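Local structure of 4-amino-4-deoxy-L-arabinose transferase or related glycosyltransferases of PMT family (Cupriavidus metallidurans, 5EZM) at residues A[149-154]-A[160-165]; A[377-382]-A[422-427]. The protein probably transfers 4-amino-4-deoxy-L-arabinose from a polyprenyl-phosphate carrier to lipid A, acting as a zinc-binding membrane enzyme of the GT-C glycosyltransferase fold. One frame throughout, in Å; residues are numbered along the deposited sequence. Where two conformers were deposited one is given.

Interaction 1 (A[149-154]-A[160-165]); sequences PMWSVA and LDMTLA. With MPG ([(Z)-octadec-9-enyl] (2R)-2,3-bis(oxidanyl)propanoate), chain L.
A Met-aromatic contact between W151 and M162 joins helix 149-155 to helix 160-178, successive helices in the buried middle of this GT-C membrane domain. The short segments 149-154 and 160-165 cross at 116°, their axes 10.1 Å apart, so side chains bridge much of the gap, and the flexible thioether of methionine suits the task. M162 holds CG anti to the backbone N (chi1 172°), which directs the chain at the other helix; bends at its next two torsions then lay its end, sulfur and methyl together, over one face of the indole. SD stands 3.7 Å from the centroid of the six-membered ring of W151, close to the ring normal. The methyl CE shares that face but lies nearer the rim, with W151 CE3 at 3.5 Å, and makes a CH-pi contact. The two side chains cross at about a right angle. A165 reaches the same ring obliquely, CB being 3.5 Å from W151 CZ3; a residue with so short a side chain lets the indole come up to the helix. NE1, the indole's one polar atom, is hydrogen-bonded to G118 O of helix 112-133, which helps to set the rotation of the ring. A leucine at W151 would probably leave the M162 thioether without its aromatic platform and the G118 carbonyl without its indole donor. Towards the backbone, M162 CB packs against A154 O at 3.3 Å. On another side of helix 149-155, the hydrocarbon tail of a bound monoacylglycerol-like lipid runs past M150, whose terminal CE lies 3.7 Å from lipid C12.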
loop_
_atom_site.group_PDB
_atom_site.type_symbol
_atom_site.label_atom_id
_atom_site.label_comp_id
_atom_site.label_asym_id
_atom_site.label_seq_id
_atom_site.Cartn_x
_atom_site.Cartn_y
_atom_site.Cartn_z
ATOM N N PRO A 149 -5.098 5.536 -10.649
ATOM C CA PRO A 149 -5.774 5.123 -9.411
ATOM C C PRO A 149 -4.963 4.157 -8.572
ATOM O O PRO A 149 -5.102 4.165 -7.345
ATOM C CB PRO A 149 -7.067 4.476 -9.921
ATOM C CG PRO A 149 -6.725 4.000 -11.280
ATOM C CD PRO A 149 -5.793 5.034 -11.845
ATOM N N MET A 150 -4.123 3.321 -9.184
ATOM C CA MET A 150 -3.303 2.417 -8.384
ATOM C C MET A 150 -2.295 3.188 -7.539
ATOM O O MET A 150 -2.073 2.851 -6.368
ATOM C CB MET A 150 -2.598 1.405 -9.284
ATOM C CG MET A 150 -1.649 0.471 -8.553
ATOM S SD MET A 150 -1.284 -1.034 -9.486
ATOM C CE MET A 150 -2.718 -2.029 -9.091
ATOM N N TRP A 151 -1.702 4.246 -8.095
ATOM C CA TRP A 151 -0.699 4.989 -7.341
ATOM C C TRP A 151 -1.335 5.839 -6.245
ATOM O O TRP A 151 -0.789 5.937 -5.140
ATOM C CB TRP A 151 0.134 5.860 -8.276
ATOM C CG TRP A 151 1.349 6.415 -7.605
ATOM C CD1 TRP A 151 1.540 7.697 -7.176
ATOM C CD2 TRP A 151 2.536 5.695 -7.255
ATOM N NE1 TRP A 151 2.778 7.822 -6.592
ATOM C CE2 TRP A 151 3.409 6.607 -6.629
ATOM C CE3 TRP A 151 2.947 4.368 -7.415
ATOM C CZ2 TRP A 151 4.666 6.235 -6.163
ATOM C CZ3 TRP A 151 4.193 4.000 -6.950
ATOM C CH2 TRP A 151 5.041 4.930 -6.334
ATOM N N SER A 152 -2.483 6.464 -6.524
ATOM C CA SER A 152 -3.119 7.323 -5.526
ATOM C C SER A 152 -3.820 6.501 -4.451
ATOM O O SER A 152 -3.636 6.745 -3.251
ATOM C CB SER A 152 -4.111 8.273 -6.201
ATOM O OG SER A 152 -5.273 7.583 -6.632
ATOM N N VAL A 153 -4.634 5.530 -4.869
ATOM C CA VAL A 153 -5.284 4.621 -3.926
ATOM C C VAL A 153 -4.240 3.912 -3.071
ATOM O O VAL A 153 -4.273 3.974 -1.836
ATOM C CB VAL A 153 -6.178 3.614 -4.672
ATOM C CG1 VAL A 153 -6.506 2.413 -3.787
ATOM C CG2 VAL A 153 -7.454 4.287 -5.141
ATOM N N ALA A 154 -3.290 3.232 -3.721
ATOM C CA ALA A 154 -2.242 2.554 -2.966
ATOM C C ALA A 154 -1.449 3.536 -2.112
ATOM O O ALA A 154 -0.970 3.176 -1.032
ATOM C CB ALA A 154 -1.315 1.792 -3.915
ATOM N N LEU A 160 2.534 -2.247 2.797
ATOM C CA LEU A 160 3.959 -2.145 2.492
ATOM C C LEU A 160 4.229 -1.948 1.006
ATOM O O LEU A 160 5.304 -1.455 0.644
ATOM C CB LEU A 160 4.697 -3.391 2.982
ATOM C CG LEU A 160 5.339 -3.311 4.367
ATOM C CD1 LEU A 160 4.341 -2.829 5.399
ATOM C CD2 LEU A 160 5.900 -4.663 4.758
ATOM N N ASP A 161 3.272 -2.301 0.147
ATOM C CA ASP A 161 3.518 -2.292 -1.290
ATOM C C ASP A 161 3.784 -0.887 -1.820
ATOM O O ASP A 161 4.579 -0.722 -2.753
ATOM C CB ASP A 161 2.334 -2.929 -2.019
ATOM C CG ASP A 161 2.108 -4.372 -1.603
ATOM O OD1 ASP A 161 3.103 -5.121 -1.497
ATOM O OD2 ASP A 161 0.941 -4.753 -1.370
ATOM N N MET A 162 3.146 0.134 -1.246
ATOM C CA MET A 162 3.387 1.492 -1.721
ATOM C C MET A 162 4.713 2.041 -1.202
ATOM O O MET A 162 5.396 2.788 -1.912
ATOM C CB MET A 162 2.226 2.407 -1.325
ATOM C CG MET A 162 2.470 3.894 -1.597
ATOM S SD MET A 162 3.029 4.298 -3.276
ATOM C CE MET A 162 1.685 3.637 -4.250
ATOM N N THR A 163 5.098 1.688 0.026
ATOM C CA THR A 163 6.422 2.065 0.513
ATOM C C THR A 163 7.509 1.464 -0.370
ATOM O O THR A 163 8.416 2.169 -0.843
ATOM C CB THR A 163 6.599 1.613 1.965
ATOM O OG1 THR A 163 5.386 1.836 2.694
ATOM C CG2 THR A 163 7.722 2.386 2.628
ATOM N N LEU A 164 7.417 0.152 -0.619
ATOM C CA LEU A 164 8.353 -0.494 -1.531
ATOM C C LEU A 164 8.295 0.127 -2.920
ATOM O O LEU A 164 9.324 0.233 -3.597
ATOM C CB LEU A 164 8.062 -1.991 -1.603
ATOM C CG LEU A 164 9.005 -2.800 -2.492
ATOM C CD1 LEU A 164 10.421 -2.736 -1.948
ATOM C CD2 LEU A 164 8.535 -4.241 -2.610
ATOM N N ALA A 165 7.109 0.560 -3.355
ATOM C CA ALA A 165 6.984 1.164 -4.676
ATOM C C ALA A 165 7.691 2.512 -4.737
ATOM O O ALA A 165 8.273 2.868 -5.769
ATOM C CB ALA A 165 5.511 1.313 -5.049
HETATM C C5 MPG L . -12.813 1.024 -12.818
HETATM C C6 MPG L . -12.140 0.253 -11.668
HETATM C C7 MPG L . -10.856 0.932 -11.143
HETATM C C8 MPG L . -9.957 -0.072 -10.380
HETATM C C9 MPG L . -8.719 0.580 -9.716
HETATM C C10 MPG L . -7.724 -0.481 -9.169
HETATM C C11 MPG L . -6.852 0.073 -8.025
HETATM C C12 MPG L . -5.838 -0.996 -7.489
HETATM C C13 MPG L . -5.028 -0.482 -6.280
HETATM C C14 MPG L . -4.264 -1.626 -5.542
HETATM C C15 MPG L . -3.685 -1.164 -4.167
HETATM C C16 MPG L . -2.591 -2.126 -3.625
#

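Interaction 2 (A[377-382]-A[422-427]); sequences IGMAIV and LGIAVA. With MPG ([(Z)-octadec-9-enyl] (2R)-2,3-bis(oxidanyl)propanoate), chain I.
I424 packs its branched aliphatic side chain against M379 and A380, an apolar helix-helix contact between two helices predicted to span the membrane, helix 369-389 and helix 403-430. No hydrogen bond crosses between the segments; the contact is van der Waals packing. The delta methyl of I424 meets the turn of the facing helix at its backbone: CD1 lies 3.5 Å from A380 N and just as near M379 O. In the conformer given, the same methyl approaches M379 CG at 3.7 Å, the two side chains crossing at about a right angle. The second branch meets a side chain, I424 CG2 resting 3.8 Å from A380 CB. The torsions spread the two methyls: CG1 sits beside the backbone N (chi1 -68°), which leaves CG2 anti to it, and an extended chi2 of 177° carries CD1 forward. A beta-branched residue can thus set one methyl on the backbone between M379 and A380 and the other on the alanine, and the small A380 beside it lets the backbones draw together, with the CA atoms of A380 and I424 6.4 Å apart. M379, deposited in two conformers, starts toward helix 403-430, but its end leads away.

Helix 435-456 contributes to the next shell: M446 touches both M379 and I424, and Y442 adds to the cover of M379. L376, one turn back from A380, also packs on I424, while A427 O accepts a hydrogen bond from S438 OG and so ties helix 403-430 to helix 435-456. On another side of segment 377-382 a lipid chain lies directly against the backbone at G378, whose lack of a side chain leaves G378 CA 3.7 Å from lipid C3.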
loop_
_atom_site.group_PDB
_atom_site.type_symbol
_atom_site.label_atom_id
_atom_site.label_comp_id
_atom_site.label_asym_id
_atom_site.label_seq_id
_atom_site.Cartn_x
_atom_site.Cartn_y
_atom_site.Cartn_z
ATOM N N ILE A 377 -12.623 11.630 -25.323
ATOM C CA ILE A 377 -13.860 10.981 -25.748
ATOM C C ILE A 377 -13.942 9.574 -25.171
ATOM O O ILE A 377 -14.947 9.191 -24.556
ATOM C CB ILE A 377 -13.961 10.965 -27.283
ATOM C CG1 ILE A 377 -14.113 12.388 -27.821
ATOM C CG2 ILE A 377 -15.125 10.090 -27.721
ATOM C CD1 ILE A 377 -14.161 12.465 -29.326
ATOM N N GLY A 378 -12.881 8.785 -25.357
ATOM C CA GLY A 378 -12.887 7.431 -24.823
ATOM C C GLY A 378 -13.118 7.398 -23.323
ATOM O O GLY A 378 -13.956 6.637 -22.824
ATOM N N MET A 379 -12.384 8.234 -22.583
ATOM C CA MET A 379 -12.508 8.219 -21.130
ATOM C C MET A 379 -13.864 8.736 -20.674
ATOM O O MET A 379 -14.381 8.290 -19.644
ATOM C CB MET A 379 -11.386 9.030 -20.486
ATOM C CG MET A 379 -11.267 8.782 -18.993
ATOM S SD MET A 379 -11.126 7.020 -18.630
ATOM C CE MET A 379 -11.328 7.017 -16.851
ATOM N N ALA A 380 -14.452 9.676 -21.416
ATOM C CA ALA A 380 -15.809 10.109 -21.106
ATOM C C ALA A 380 -16.788 8.958 -21.283
ATOM O O ALA A 380 -17.692 8.768 -20.461
ATOM C CB ALA A 380 -16.208 11.292 -21.987
ATOM N N ILE A 381 -16.604 8.167 -22.344
ATOM C CA ILE A 381 -17.443 6.989 -22.548
ATOM C C ILE A 381 -17.320 6.036 -21.364
ATOM O O ILE A 381 -18.311 5.721 -20.695
ATOM C CB ILE A 381 -17.090 6.289 -23.871
ATOM C CG1 ILE A 381 -17.525 7.143 -25.065
ATOM C CG2 ILE A 381 -17.741 4.913 -23.930
ATOM C CD1 ILE A 381 -17.273 6.490 -26.413
ATOM N N VAL A 382 -16.098 5.569 -21.080
ATOM C CA VAL A 382 -15.959 4.532 -20.056
ATOM C C VAL A 382 -16.367 5.055 -18.681
ATOM O O VAL A 382 -16.956 4.314 -17.883
ATOM C CB VAL A 382 -14.532 3.946 -20.052
ATOM C CG1 VAL A 382 -13.516 5.032 -20.085
ATOM C CG2 VAL A 382 -14.306 3.068 -18.834
ATOM N N LEU A 422 -17.137 15.467 -14.950
ATOM C CA LEU A 422 -16.961 16.914 -14.881
ATOM C C LEU A 422 -15.551 17.307 -15.295
ATOM O O LEU A 422 -15.364 18.157 -16.172
ATOM C CB LEU A 422 -17.271 17.418 -13.472
ATOM C CG LEU A 422 -18.725 17.294 -13.014
ATOM C CD1 LEU A 422 -18.879 17.728 -11.565
ATOM C CD2 LEU A 422 -19.641 18.104 -13.918
ATOM N N GLY A 423 -14.543 16.678 -14.681
ATOM C CA GLY A 423 -13.166 16.960 -15.054
ATOM C C GLY A 423 -12.902 16.749 -16.534
ATOM O O GLY A 423 -12.185 17.532 -17.163
ATOM N N ILE A 424 -13.482 15.693 -17.111
ATOM C CA ILE A 424 -13.320 15.450 -18.543
ATOM C C ILE A 424 -13.936 16.588 -19.349
ATOM O O ILE A 424 -13.349 17.066 -20.331
ATOM C CB ILE A 424 -13.933 14.089 -18.923
ATOM C CG1 ILE A 424 -13.121 12.949 -18.309
ATOM C CG2 ILE A 424 -14.034 13.935 -20.441
ATOM C CD1 ILE A 424 -13.708 11.589 -18.580
ATOM N N ALA A 425 -15.119 17.049 -18.936
ATOM C CA ALA A 425 -15.809 18.108 -19.665
ATOM C C ALA A 425 -15.020 19.412 -19.626
ATOM O O ALA A 425 -14.789 20.044 -20.665
ATOM C CB ALA A 425 -17.212 18.306 -19.090
ATOM N N VAL A 426 -14.595 19.832 -18.432
ATOM C CA VAL A 426 -13.842 21.079 -18.345
ATOM C C VAL A 426 -12.483 20.938 -19.028
ATOM O O VAL A 426 -11.958 21.911 -19.584
ATOM C CB VAL A 426 -13.717 21.537 -16.878
ATOM C CG1 VAL A 426 -13.243 20.411 -16.001
ATOM C CG2 VAL A 426 -12.782 22.728 -16.761
ATOM N N ALA A 427 -11.905 19.734 -19.033
ATOM C CA ALA A 427 -10.677 19.518 -19.794
ATOM C C ALA A 427 -10.915 19.724 -21.284
ATOM O O ALA A 427 -10.091 20.338 -21.976
ATOM C CB ALA A 427 -10.126 18.118 -19.528
HETATM C C2 MPG I . -10.367 4.088 -24.827
HETATM C C3 MPG I . -9.907 5.309 -25.612
HETATM C C4 MPG I . -9.226 4.931 -26.917
HETATM C C5 MPG I . -8.594 6.147 -27.611
HETATM C C6 MPG I . -7.715 5.735 -28.801
HETATM C C7 MPG I . -7.038 6.942 -29.471
HETATM C C8 MPG I . -6.062 6.519 -30.597
HETATM C C1 MPG I . -10.794 4.450 -23.402
#

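Interaction 1 and interaction 2 follow one another along the chain and do not touch: their centres are 25 Å apart and their nearest atoms about 8 Å. The first lies in the core, its centre about 4 Å from that of the chain, whereas the second sits about 28 Å out, among peripheral transmembrane helices. Each is flanked by a different bound lipid, one beside M150 and A154, the other at G378. Neither forms an annotated catalytic or metal site. In segment 160-165, L160 touches K88, the residue after the zinc ligand E87, and the A165 side chain is about 13 Å from the bound decaprenyl-phosphate.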